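Local coordinates for protein lysyl-trna-dependent l-ysyl-phosphatidylgycerol synthase (Bacillus licheniformis, PDB 4V36) that probably transfers lysine from lysyl-tRNA to phosphatidylglycerol, making the lysyl-phosphatidylglycerol associated with bacterial resistance, at residues D224-S229 / G235-L240; K8-E13 / I52-V57; V92-I97 / F108-F113; V286-S291 / L325-I330. All coordinates share one frame; numbering follows the deposited sequence.

Interaction 1: D224-S229 / G235-L240. With LYN (2,6-diamino-hexanoic acid amide), chain C.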
# COMPACT_ATOMS: atom_id res chain seq x y z
N ASP A 224 -5.99 3.13 0.57
CA ASP A 224 -5.56 2.10 -0.36
C ASP A 224 -6.08 2.43 -1.75
O ASP A 224 -5.31 2.68 -2.67
CB ASP A 224 -6.06 0.73 0.10
CG ASP A 224 -5.58 -0.40 -0.78
OD1 ASP A 224 -4.59 -0.21 -1.52
OD2 ASP A 224 -6.19 -1.49 -0.73
N LEU A 225 -7.40 2.43 -1.89
CA LEU A 225 -8.04 2.80 -3.14
C LEU A 225 -8.39 4.28 -3.16
O LEU A 225 -8.84 4.83 -2.15
CB LEU A 225 -9.30 1.96 -3.38
CG LEU A 225 -9.17 0.54 -3.93
CD1 LEU A 225 -8.49 -0.40 -2.94
CD2 LEU A 225 -10.54 0.00 -4.31
N MET A 226 -8.17 4.92 -4.30
CA MET A 226 -8.66 6.28 -4.54
C MET A 226 -9.18 6.36 -5.97
O MET A 226 -8.40 6.41 -6.92
CB MET A 226 -7.57 7.33 -4.30
CG MET A 226 -7.98 8.72 -4.76
SD MET A 226 -6.71 9.99 -4.57
CE MET A 226 -6.89 10.40 -2.83
N ARG A 227 -10.50 6.35 -6.11
CA ARG A 227 -11.11 6.28 -7.43
C ARG A 227 -12.19 7.33 -7.60
O ARG A 227 -12.90 7.67 -6.65
CB ARG A 227 -11.66 4.88 -7.68
CG ARG A 227 -10.60 3.80 -7.53
CD ARG A 227 -11.10 2.40 -7.80
NE ARG A 227 -10.00 1.44 -7.69
CZ ARG A 227 -10.11 0.14 -7.92
NH1 ARG A 227 -11.28 -0.38 -8.28
NH2 ARG A 227 -9.05 -0.64 -7.79
N TYR A 228 -12.32 7.85 -8.82
CA TYR A 228 -13.26 8.92 -9.11
C TYR A 228 -13.90 8.75 -10.48
O TYR A 228 -13.31 8.17 -11.38
CB TYR A 228 -12.57 10.28 -9.01
CG TYR A 228 -11.26 10.35 -9.77
CD1 TYR A 228 -11.24 10.63 -11.13
CD2 TYR A 228 -10.05 10.15 -9.12
CE1 TYR A 228 -10.06 10.70 -11.83
CE2 TYR A 228 -8.85 10.22 -9.82
CZ TYR A 228 -8.86 10.49 -11.17
OH TYR A 228 -7.68 10.56 -11.86
N SER A 229 -15.11 9.28 -10.63
CA SER A 229 -15.83 9.20 -11.90
C SER A 229 -15.38 10.31 -12.86
O SER A 229 -14.59 11.17 -12.49
CB SER A 229 -17.34 9.28 -11.67
OG SER A 229 -17.68 10.45 -10.96
N GLY A 235 -8.12 18.32 -10.75
CA GLY A 235 -7.44 18.45 -9.47
C GLY A 235 -8.14 17.64 -8.40
O GLY A 235 -8.01 17.93 -7.21
N ILE A 236 -8.88 16.62 -8.83
CA ILE A 236 -9.67 15.79 -7.93
C ILE A 236 -8.81 15.09 -6.88
O ILE A 236 -9.17 15.04 -5.71
CB ILE A 236 -10.49 14.74 -8.73
CG1 ILE A 236 -11.18 13.75 -7.79
CG2 ILE A 236 -9.60 14.00 -9.73
CD1 ILE A 236 -12.26 14.38 -6.93
N MET A 237 -7.65 14.57 -7.30
CA MET A 237 -6.77 13.84 -6.39
C MET A 237 -6.16 14.76 -5.34
O MET A 237 -6.03 14.39 -4.18
CB MET A 237 -5.67 13.13 -7.17
CG MET A 237 -6.15 11.94 -7.98
SD MET A 237 -4.79 10.98 -8.67
CE MET A 237 -4.01 12.21 -9.71
N ASP A 238 -5.80 15.97 -5.76
CA ASP A 238 -5.27 16.97 -4.84
C ASP A 238 -6.32 17.37 -3.81
O ASP A 238 -6.01 17.51 -2.63
CB ASP A 238 -4.78 18.20 -5.60
CG ASP A 238 -3.46 17.96 -6.31
OD1 ASP A 238 -2.62 17.22 -5.76
OD2 ASP A 238 -3.27 18.52 -7.41
N ALA A 239 -7.55 17.54 -4.27
CA ALA A 239 -8.66 17.92 -3.40
C ALA A 239 -8.92 16.87 -2.33
O ALA A 239 -9.14 17.19 -1.17
CB ALA A 239 -9.91 18.17 -4.22
N LEU A 240 -8.90 15.60 -2.74
CA LEU A 240 -9.18 14.50 -1.83
C LEU A 240 -8.16 14.40 -0.71
O LEU A 240 -8.52 14.19 0.45
CB LEU A 240 -9.25 13.17 -2.60
CG LEU A 240 -10.42 13.00 -3.56
CD1 LEU A 240 -10.39 11.63 -4.20
CD2 LEU A 240 -11.74 13.25 -2.86
N LYN C . -6.87 2.66 -6.53
CA LYN C . -6.41 1.30 -6.73
CB LYN C . -5.92 1.14 -8.17
CG LYN C . -5.35 -0.25 -8.44
CD LYN C . -5.55 -0.65 -9.89
CE LYN C . -4.83 0.29 -10.85
NZ LYN C . -5.09 -0.13 -12.25
C LYN C . -5.29 0.99 -5.78
O LYN C . -4.43 1.82 -5.57
NT LYN C . -5.29 -0.19 -5.16
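Y228 and M226, alternate residues of strand 220-228, point their side chains at I236, M237 and L240 in the first turn and a half of helix 236-251. Strand and helix open a beta-alpha-beta crossover, closed by the parallel strand 255-261, in a catalytic domain of the acetyltransferase-like (GNAT) clan. The short axes run at 130° to each other and come within 9.9 Å, a spacing bridged by side chains alone. Packing is close over the Y228 ring and again deeper in, between M226 and L240. The I236 methyl CG2 stands 3.7 Å from the Y228 ring centroid and only 4° off its normal, an almost vertical CH-pi contact for which a branched side chain is well suited. I236 gets it there by holding CG1 anti to its backbone N (chi1 173°), which turns CG2 onto the ring. Flexible M226 and L240 lie alongside each other, pointing opposite ways, and the bend at the sulfur brings M226 CE to 3.6 Å from L240 CB. Y228 and M237 form the more exposed side; M237 CG lies 3.7 Å from Y228 CE2, and its approach to M226 SD is a looser 4.0 Å. No hydrogen bond joins the segments, so shape and apolar contact hold them. L225 and R227, with D224 at the corner of the chain and the backbone of M226, line the lysine amide pocket. There E178 and S169 hold the extended R227, and L225 CD2 lies over its guanidinium. The ligand's N meets the guanidinium edge in its plane, and R227 NH2 stops 3.4 Å from the ligand's CA.

Interaction 2: K8-E13 / I52-V57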
# COMPACT_ATOMS: atom_id res chain seq x y z
N LYS A 8 2.01 -31.55 2.21
CA LYS A 8 1.16 -30.36 2.27
C LYS A 8 1.96 -29.11 1.92
O LYS A 8 3.14 -29.00 2.26
CB LYS A 8 0.54 -30.22 3.66
CG LYS A 8 -0.50 -29.12 3.77
CD LYS A 8 -1.08 -29.03 5.18
CE LYS A 8 -2.14 -27.95 5.27
NZ LYS A 8 -2.72 -27.86 6.64
N GLU A 9 1.31 -28.17 1.24
CA GLU A 9 1.97 -26.94 0.82
C GLU A 9 2.24 -26.02 2.01
O GLU A 9 1.49 -26.01 2.99
CB GLU A 9 1.12 -26.21 -0.23
CG GLU A 9 1.87 -25.11 -0.97
CD GLU A 9 3.12 -25.63 -1.66
OE1 GLU A 9 3.06 -26.70 -2.29
OE2 GLU A 9 4.17 -24.95 -1.56
N ILE A 10 3.32 -25.25 1.92
CA ILE A 10 3.76 -24.37 2.99
C ILE A 10 2.75 -23.24 3.25
O ILE A 10 2.13 -22.72 2.32
CB ILE A 10 5.15 -23.77 2.68
CG1 ILE A 10 5.67 -22.92 3.84
CG2 ILE A 10 5.12 -22.96 1.38
CD1 ILE A 10 7.05 -22.35 3.61
N GLY A 11 2.58 -22.88 4.52
CA GLY A 11 1.73 -21.77 4.89
C GLY A 11 0.29 -22.16 5.16
O GLY A 11 -0.10 -23.32 4.97
N GLU A 12 -0.51 -21.20 5.61
CA GLU A 12 -1.92 -21.42 5.90
C GLU A 12 -2.82 -20.71 4.90
O GLU A 12 -2.42 -19.73 4.27
CB GLU A 12 -2.26 -20.95 7.32
CG GLU A 12 -1.45 -21.60 8.42
CD GLU A 12 -1.82 -21.07 9.79
OE1 GLU A 12 -2.79 -20.28 9.88
OE2 GLU A 12 -1.16 -21.44 10.78
N GLU A 13 -4.04 -21.22 4.76
CA GLU A 13 -5.06 -20.56 3.95
C GLU A 13 -5.45 -19.24 4.61
O GLU A 13 -5.57 -19.18 5.84
CB GLU A 13 -6.28 -21.47 3.80
CG GLU A 13 -7.23 -21.11 2.66
CD GLU A 13 -6.71 -21.56 1.30
OE1 GLU A 13 -5.65 -22.22 1.25
OE2 GLU A 13 -7.37 -21.25 0.28
N ILE A 52 3.79 -13.92 8.73
CA ILE A 52 4.33 -13.60 7.42
C ILE A 52 3.30 -13.86 6.32
O ILE A 52 2.79 -14.98 6.19
CB ILE A 52 5.61 -14.42 7.12
CG1 ILE A 52 6.80 -13.84 7.88
CG2 ILE A 52 5.90 -14.43 5.62
CD1 ILE A 52 8.11 -14.51 7.56
N GLN A 53 2.98 -12.82 5.56
CA GLN A 53 2.08 -12.95 4.42
C GLN A 53 2.88 -13.08 3.13
O GLN A 53 3.86 -12.35 2.94
CB GLN A 53 1.13 -11.76 4.35
CG GLN A 53 0.39 -11.48 5.64
CD GLN A 53 -0.56 -10.30 5.53
OE1 GLN A 53 -0.96 -9.91 4.43
NE2 GLN A 53 -0.92 -9.72 6.67
N PHE A 54 2.47 -13.99 2.26
CA PHE A 54 3.24 -14.25 1.05
C PHE A 54 2.40 -14.82 -0.08
O PHE A 54 1.24 -15.19 0.11
CB PHE A 54 4.40 -15.20 1.36
CG PHE A 54 3.95 -16.58 1.76
CD1 PHE A 54 3.56 -16.85 3.06
CD2 PHE A 54 3.93 -17.61 0.84
CE1 PHE A 54 3.16 -18.11 3.44
CE2 PHE A 54 3.53 -18.88 1.20
CZ PHE A 54 3.14 -19.13 2.51
N ALA A 55 3.00 -14.90 -1.26
CA ALA A 55 2.38 -15.53 -2.42
C ALA A 55 3.38 -16.45 -3.10
O ALA A 55 4.58 -16.18 -3.10
CB ALA A 55 1.86 -14.48 -3.39
N LYS A 56 2.88 -17.53 -3.68
CA LYS A 56 3.75 -18.52 -4.32
C LYS A 56 3.81 -18.32 -5.83
O LYS A 56 2.78 -18.21 -6.49
CB LYS A 56 3.27 -19.94 -3.99
CG LYS A 56 4.14 -21.04 -4.57
CD LYS A 56 3.63 -22.41 -4.15
CE LYS A 56 4.44 -23.53 -4.78
NZ LYS A 56 4.35 -23.50 -6.27
N VAL A 57 5.03 -18.25 -6.36
CA VAL A 57 5.24 -18.13 -7.80
C VAL A 57 6.24 -19.19 -8.26
O VAL A 57 7.45 -18.98 -8.19
CB VAL A 57 5.75 -16.73 -8.20
CG1 VAL A 57 5.92 -16.64 -9.71
CG2 VAL A 57 4.81 -15.65 -7.70
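F54, on strand 50-57, meets I10 and G11, near the start of this soluble fragment, with the rim of its ring, while K56 meets E9. The ring contact is made at the edge. F54 CZ lies 3.8 Å from G11 CA and 3.7 Å from I10 O, both near the plane of the ring, so the slightly positive C-H rim faces the carbonyl oxygen. Glycine suits this place because F54 CZ occupies the position where a CB would stand, and because at phi 91° that position is also pressed by the preceding carbonyl oxygen. The chi1 of 66° sets the phenyl group between the N and carbonyl carbon of F54 and turns its rim to the loop. The apolar touch is looser, I10 CG2 lying 4.4 Å from F54 CE2.

The polar part is a near miss of opposite charges. E9 and K56 cross at about a right angle, and it is the lysine's aliphatic chain that is met, with E9 OE2 3.5 Å from K56 CE. The charged ends, E9 OE2 and K56 NZ, stay 4.9 Å apart, since the lysine bends at its last torsion (-62°) and gives NZ to the G58 carbonyl, while OE2 is hydrogen-bonded to the Y90 hydroxyl. Any attraction between them is long-range, and E9 is poorly ordered.

Residues 8-13 run beside strand 41-44, where E12 hydrogen-bonds to the F42 backbone and R41 to I10 O. Strand 50-57 lies between strands 41-44 and 60-69, and helix 74-87 packs nearby, with F81 against F54 and A84 against I10.

Interaction 3: V92-I97 / F108-F113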
# COMPACT_ATOMS: atom_id res chain seq x y z
N VAL A 92 13.11 -17.59 -1.49
CA VAL A 92 12.25 -16.63 -0.80
C VAL A 92 12.64 -15.19 -1.09
O VAL A 92 13.81 -14.81 -0.97
CB VAL A 92 12.28 -16.85 0.72
CG1 VAL A 92 11.41 -15.83 1.43
CG2 VAL A 92 11.82 -18.26 1.06
N ILE A 93 11.65 -14.39 -1.48
CA ILE A 93 11.85 -12.98 -1.78
C ILE A 93 11.01 -12.12 -0.84
O ILE A 93 9.85 -12.43 -0.57
CB ILE A 93 11.49 -12.66 -3.24
CG1 ILE A 93 12.18 -13.64 -4.20
CG2 ILE A 93 11.84 -11.22 -3.59
CD1 ILE A 93 11.66 -13.59 -5.61
N PHE A 94 11.60 -11.04 -0.33
CA PHE A 94 10.88 -10.11 0.53
C PHE A 94 10.64 -8.79 -0.20
O PHE A 94 11.59 -8.15 -0.67
CB PHE A 94 11.64 -9.88 1.83
CG PHE A 94 11.77 -11.11 2.69
CD1 PHE A 94 12.84 -11.98 2.52
CD2 PHE A 94 10.82 -11.40 3.65
CE1 PHE A 94 12.96 -13.11 3.30
CE2 PHE A 94 10.94 -12.53 4.44
CZ PHE A 94 12.01 -13.39 4.26
N TYR A 95 9.38 -8.38 -0.28
CA TYR A 95 9.01 -7.20 -1.05
C TYR A 95 8.51 -6.06 -0.17
O TYR A 95 7.61 -6.25 0.65
CB TYR A 95 7.96 -7.57 -2.09
CG TYR A 95 7.44 -6.40 -2.89
CD1 TYR A 95 8.27 -5.71 -3.77
CD2 TYR A 95 6.12 -5.98 -2.77
CE1 TYR A 95 7.79 -4.64 -4.51
CE2 TYR A 95 5.64 -4.91 -3.50
CZ TYR A 95 6.48 -4.25 -4.37
OH TYR A 95 6.00 -3.18 -5.10
N GLN A 96 9.10 -4.88 -0.35
CA GLN A 96 8.76 -3.67 0.40
C GLN A 96 8.97 -3.82 1.91
O GLN A 96 8.05 -3.63 2.70
CB GLN A 96 7.31 -3.25 0.13
CG GLN A 96 7.09 -2.65 -1.25
CD GLN A 96 5.81 -1.85 -1.34
OE1 GLN A 96 5.31 -1.33 -0.34
NE2 GLN A 96 5.26 -1.74 -2.54
N ILE A 97 10.20 -4.15 2.29
CA ILE A 97 10.59 -4.13 3.70
C ILE A 97 11.21 -2.77 4.01
O ILE A 97 11.47 -1.98 3.10
CB ILE A 97 11.59 -5.24 4.05
CG1 ILE A 97 12.95 -4.96 3.42
CG2 ILE A 97 11.05 -6.60 3.60
CD1 ILE A 97 14.03 -5.94 3.81
N PHE A 108 20.86 -13.94 6.91
CA PHE A 108 20.56 -15.06 6.03
C PHE A 108 21.16 -14.83 4.64
O PHE A 108 20.81 -15.53 3.69
CB PHE A 108 19.05 -15.28 5.93
CG PHE A 108 18.41 -15.70 7.22
CD1 PHE A 108 18.39 -17.03 7.60
CD2 PHE A 108 17.83 -14.76 8.06
CE1 PHE A 108 17.80 -17.42 8.79
CE2 PHE A 108 17.24 -15.14 9.25
CZ PHE A 108 17.23 -16.48 9.61
N GLY A 109 22.05 -13.86 4.55
CA GLY A 109 22.76 -13.58 3.31
C GLY A 109 21.90 -12.92 2.25
O GLY A 109 22.06 -13.19 1.06
N TYR A 110 21.00 -12.04 2.67
CA TYR A 110 20.14 -11.32 1.74
C TYR A 110 20.74 -9.98 1.35
O TYR A 110 21.40 -9.32 2.16
CB TYR A 110 18.75 -11.11 2.34
CG TYR A 110 17.80 -12.27 2.11
CD1 TYR A 110 17.73 -13.32 3.02
CD2 TYR A 110 16.97 -12.31 1.00
CE1 TYR A 110 16.87 -14.38 2.81
CE2 TYR A 110 16.11 -13.36 0.79
CZ TYR A 110 16.06 -14.40 1.70
OH TYR A 110 15.20 -15.45 1.49
N ARG A 111 20.50 -9.58 0.10
CA ARG A 111 20.92 -8.27 -0.39
C ARG A 111 19.69 -7.38 -0.52
O ARG A 111 18.56 -7.87 -0.56
CB ARG A 111 21.65 -8.40 -1.72
CG ARG A 111 22.96 -9.16 -1.62
CD ARG A 111 23.48 -9.59 -2.98
NE ARG A 111 24.74 -10.31 -2.88
CZ ARG A 111 25.31 -10.98 -3.88
NH1 ARG A 111 24.72 -11.03 -5.06
NH2 ARG A 111 26.46 -11.61 -3.69
N PHE A 112 19.91 -6.07 -0.60
CA PHE A 112 18.79 -5.13 -0.60
C PHE A 112 18.82 -4.18 -1.78
O PHE A 112 19.88 -3.78 -2.25
CB PHE A 112 18.78 -4.34 0.71
CG PHE A 112 18.79 -5.20 1.94
CD1 PHE A 112 17.63 -5.84 2.36
CD2 PHE A 112 19.95 -5.38 2.67
CE1 PHE A 112 17.64 -6.64 3.49
CE2 PHE A 112 19.96 -6.18 3.80
CZ PHE A 112 18.80 -6.81 4.21
N PHE A 113 17.63 -3.82 -2.26
CA PHE A 113 17.48 -2.92 -3.39
C PHE A 113 16.34 -1.95 -3.12
O PHE A 113 15.21 -2.36 -2.87
CB PHE A 113 17.22 -3.71 -4.67
CG PHE A 113 16.87 -2.86 -5.85
CD1 PHE A 113 17.86 -2.18 -6.55
CD2 PHE A 113 15.56 -2.74 -6.28
CE1 PHE A 113 17.54 -1.39 -7.64
CE2 PHE A 113 15.23 -1.96 -7.36
CZ PHE A 113 16.22 -1.28 -8.05
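Y110 reaches across to strand 91-97 with its hydroxyl and offers its ring to F94. The OH donates a hydrogen bond of 2.9 Å to V92 O, arriving 42° out of the carbonyl plane. The oxygen also lies 3.3 Å from V92 CB, so the hydroxyl packs closely against the valine side chain. F94 holds CG anti to its carbonyl carbon (chi1 -64°), which sets its edge to the face of Y110 in a T-shaped stack, centroids 5.4 Å apart and planes at 77°. A tyrosine fits because the same ring can pack in the core and carry a hydroxyl to a main-chain acceptor. Farther along, I97 meets F112 at about a right angle, CD1 lying 3.7 Å from F112 CE1.

Two backbone features position these partners. G109, with its positive phi, is the C-prime residue of a Schellman motif that ends helix 102-106 and delivers Y110. At Q96 and I97, both facing Y310, a G1 beta bulge interrupts the strand's alternation.

In the sheet, strands 91-97 and 111-122 flank strand 305-313, with which F94 hydrogen-bonds at A312. L82 of helix 74-87 borders Y110, and Y105 of helix 102-106 meets F94.

Interaction 4: V286-S291 / L325-I330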
# COMPACT_ATOMS: atom_id res chain seq x y z
N VAL A 286 7.38 0.99 -13.52
CA VAL A 286 6.79 2.24 -13.03
C VAL A 286 5.30 2.34 -13.36
O VAL A 286 4.90 3.07 -14.26
CB VAL A 286 7.52 3.48 -13.60
CG1 VAL A 286 7.12 4.73 -12.83
CG2 VAL A 286 9.02 3.28 -13.54
N SER A 287 4.50 1.60 -12.60
CA SER A 287 3.05 1.53 -12.79
C SER A 287 2.41 0.66 -11.71
O SER A 287 1.31 0.93 -11.25
CB SER A 287 2.70 0.98 -14.17
OG SER A 287 1.31 0.70 -14.28
N TYR A 288 3.13 -0.39 -11.32
CA TYR A 288 2.59 -1.41 -10.44
C TYR A 288 2.96 -1.18 -8.97
O TYR A 288 2.39 -1.82 -8.08
CB TYR A 288 3.08 -2.80 -10.88
CG TYR A 288 2.54 -3.25 -12.22
CD1 TYR A 288 3.05 -2.74 -13.40
CD2 TYR A 288 1.54 -4.22 -12.29
CE1 TYR A 288 2.56 -3.15 -14.63
CE2 TYR A 288 1.05 -4.64 -13.52
CZ TYR A 288 1.57 -4.10 -14.68
OH TYR A 288 1.08 -4.52 -15.89
N MET A 289 3.90 -0.28 -8.73
CA MET A 289 4.41 -0.09 -7.38
C MET A 289 4.07 1.28 -6.79
O MET A 289 4.19 1.49 -5.58
CB MET A 289 5.93 -0.29 -7.35
CG MET A 289 6.39 -1.62 -7.90
SD MET A 289 8.06 -2.05 -7.35
CE MET A 289 8.87 -0.46 -7.45
N TYR A 290 3.65 2.21 -7.64
CA TYR A 290 3.39 3.57 -7.20
C TYR A 290 1.92 3.95 -7.38
O TYR A 290 1.46 4.19 -8.50
CB TYR A 290 4.30 4.54 -7.95
CG TYR A 290 5.73 4.06 -8.03
CD1 TYR A 290 6.51 3.97 -6.89
CD2 TYR A 290 6.29 3.69 -9.25
CE1 TYR A 290 7.82 3.52 -6.96
CE2 TYR A 290 7.59 3.25 -9.33
CZ TYR A 290 8.36 3.17 -8.18
OH TYR A 290 9.66 2.73 -8.25
N SER A 291 1.20 4.01 -6.27
CA SER A 291 -0.24 4.28 -6.29
C SER A 291 -0.55 5.75 -6.57
O SER A 291 0.33 6.61 -6.49
CB SER A 291 -0.87 3.86 -4.96
OG SER A 291 -0.21 4.47 -3.87
N LEU A 325 8.92 -10.91 -11.89
CA LEU A 325 8.04 -11.86 -11.22
C LEU A 325 7.09 -11.16 -10.25
O LEU A 325 5.91 -11.48 -10.18
CB LEU A 325 8.86 -12.92 -10.48
CG LEU A 325 9.81 -13.77 -11.33
CD1 LEU A 325 10.63 -14.69 -10.45
CD2 LEU A 325 9.04 -14.56 -12.38
N VAL A 326 7.63 -10.19 -9.51
CA VAL A 326 6.84 -9.43 -8.56
C VAL A 326 5.85 -8.52 -9.28
O VAL A 326 4.69 -8.39 -8.88
CB VAL A 326 7.74 -8.58 -7.63
CG1 VAL A 326 6.89 -7.68 -6.73
CG2 VAL A 326 8.63 -9.49 -6.79
N THR A 327 6.31 -7.90 -10.36
CA THR A 327 5.46 -7.03 -11.17
C THR A 327 4.26 -7.80 -11.73
O THR A 327 3.13 -7.32 -11.68
CB THR A 327 6.24 -6.40 -12.34
OG1 THR A 327 7.30 -5.59 -11.82
CG2 THR A 327 5.33 -5.54 -13.19
N ARG A 328 4.51 -8.99 -12.25
CA ARG A 328 3.44 -9.83 -12.78
C ARG A 328 2.53 -10.33 -11.66
O ARG A 328 1.33 -10.53 -11.87
CB ARG A 328 4.01 -11.01 -13.57
CG ARG A 328 4.57 -10.63 -14.92
CD ARG A 328 5.16 -11.83 -15.65
NE ARG A 328 4.17 -12.86 -15.93
CZ ARG A 328 3.42 -12.91 -17.03
NH1 ARG A 328 3.55 -11.97 -17.95
NH2 ARG A 328 2.55 -13.89 -17.20
N LEU A 329 3.10 -10.54 -10.48
CA LEU A 329 2.33 -10.96 -9.32
C LEU A 329 1.33 -9.87 -8.92
O LEU A 329 0.19 -10.16 -8.57
CB LEU A 329 3.26 -11.28 -8.14
CG LEU A 329 2.58 -11.63 -6.82
CD1 LEU A 329 1.68 -12.84 -6.97
CD2 LEU A 329 3.62 -11.85 -5.73
N ILE A 330 1.78 -8.62 -8.99
CA ILE A 330 0.90 -7.48 -8.75
C ILE A 330 -0.16 -7.42 -9.84
O ILE A 330 -1.29 -6.98 -9.60
CB ILE A 330 1.71 -6.17 -8.69
CG1 ILE A 330 2.74 -6.24 -7.56
CG2 ILE A 330 0.79 -4.97 -8.48
CD1 ILE A 330 3.66 -5.04 -7.49
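Y288 and T327 bring their CA atoms to 6.4 Å, where the irregular chain leaving helix 276-285 passes the last turns of helix 319-330. The tyrosine side chain points at the helix and meets it in two ways. Over one face of its ring sits the T327 methyl CG2, 3.8 Å from the centroid and 18° off the normal, a CH-pi contact displaced toward the rim. At the ring edge, in plane, lies I330 CG2, 4.0 Å from Y288 CD2. Threonine suits the face position because it divides its labour. With OG1 beside its own N (chi1 -62°), the hydroxyl hydrogen-bonds to M323 O one turn back and to N285 ND2, and the methyl is turned onto the ring.

Main-chain oxygens also take part: Y288 CD2 approaches T327 O at 3.5 Å, and I330 CD1 lies equally near Y288 O. With a beta-branched, apolar side chain, I330 can touch both ring and backbone, and its CD1 also reaches toward M289 CG at a loose 4.4 Å. No hydrogen bond crosses the contact.

K179, one of the lysine amide pocket residues, makes a cation-pi contact with Y288, whose side chain is about 8 Å from the ligand. Beyond the loop, M289 rests on Y95 of strand 91-97 and M260 of strand 255-261, and helix 319-330 lies against strands 91-97 and 60-69 through V326.

In the fold
Interactions 1, 3 and 4 are buried, whereas interaction 2 lies at the surface and joins residues 8-13 to strand 50-57, with charged side chains taking part. Interactions 1, 2 and 3 all reach the same mixed sheet, but interaction 1 lies across the chain's centre from the other two, 34 and 32 Å away between centres. Helix 319-330 ties the remaining contacts together: L329 of interaction 4 packs on A55 and V57 of interaction 2, and V326 and I330 pack on Y95 of interaction 3. Methyl-on-ring contacts carry interactions 1 and 4, near the ligand; interaction 3 alone has a hydrogen bond between its segments.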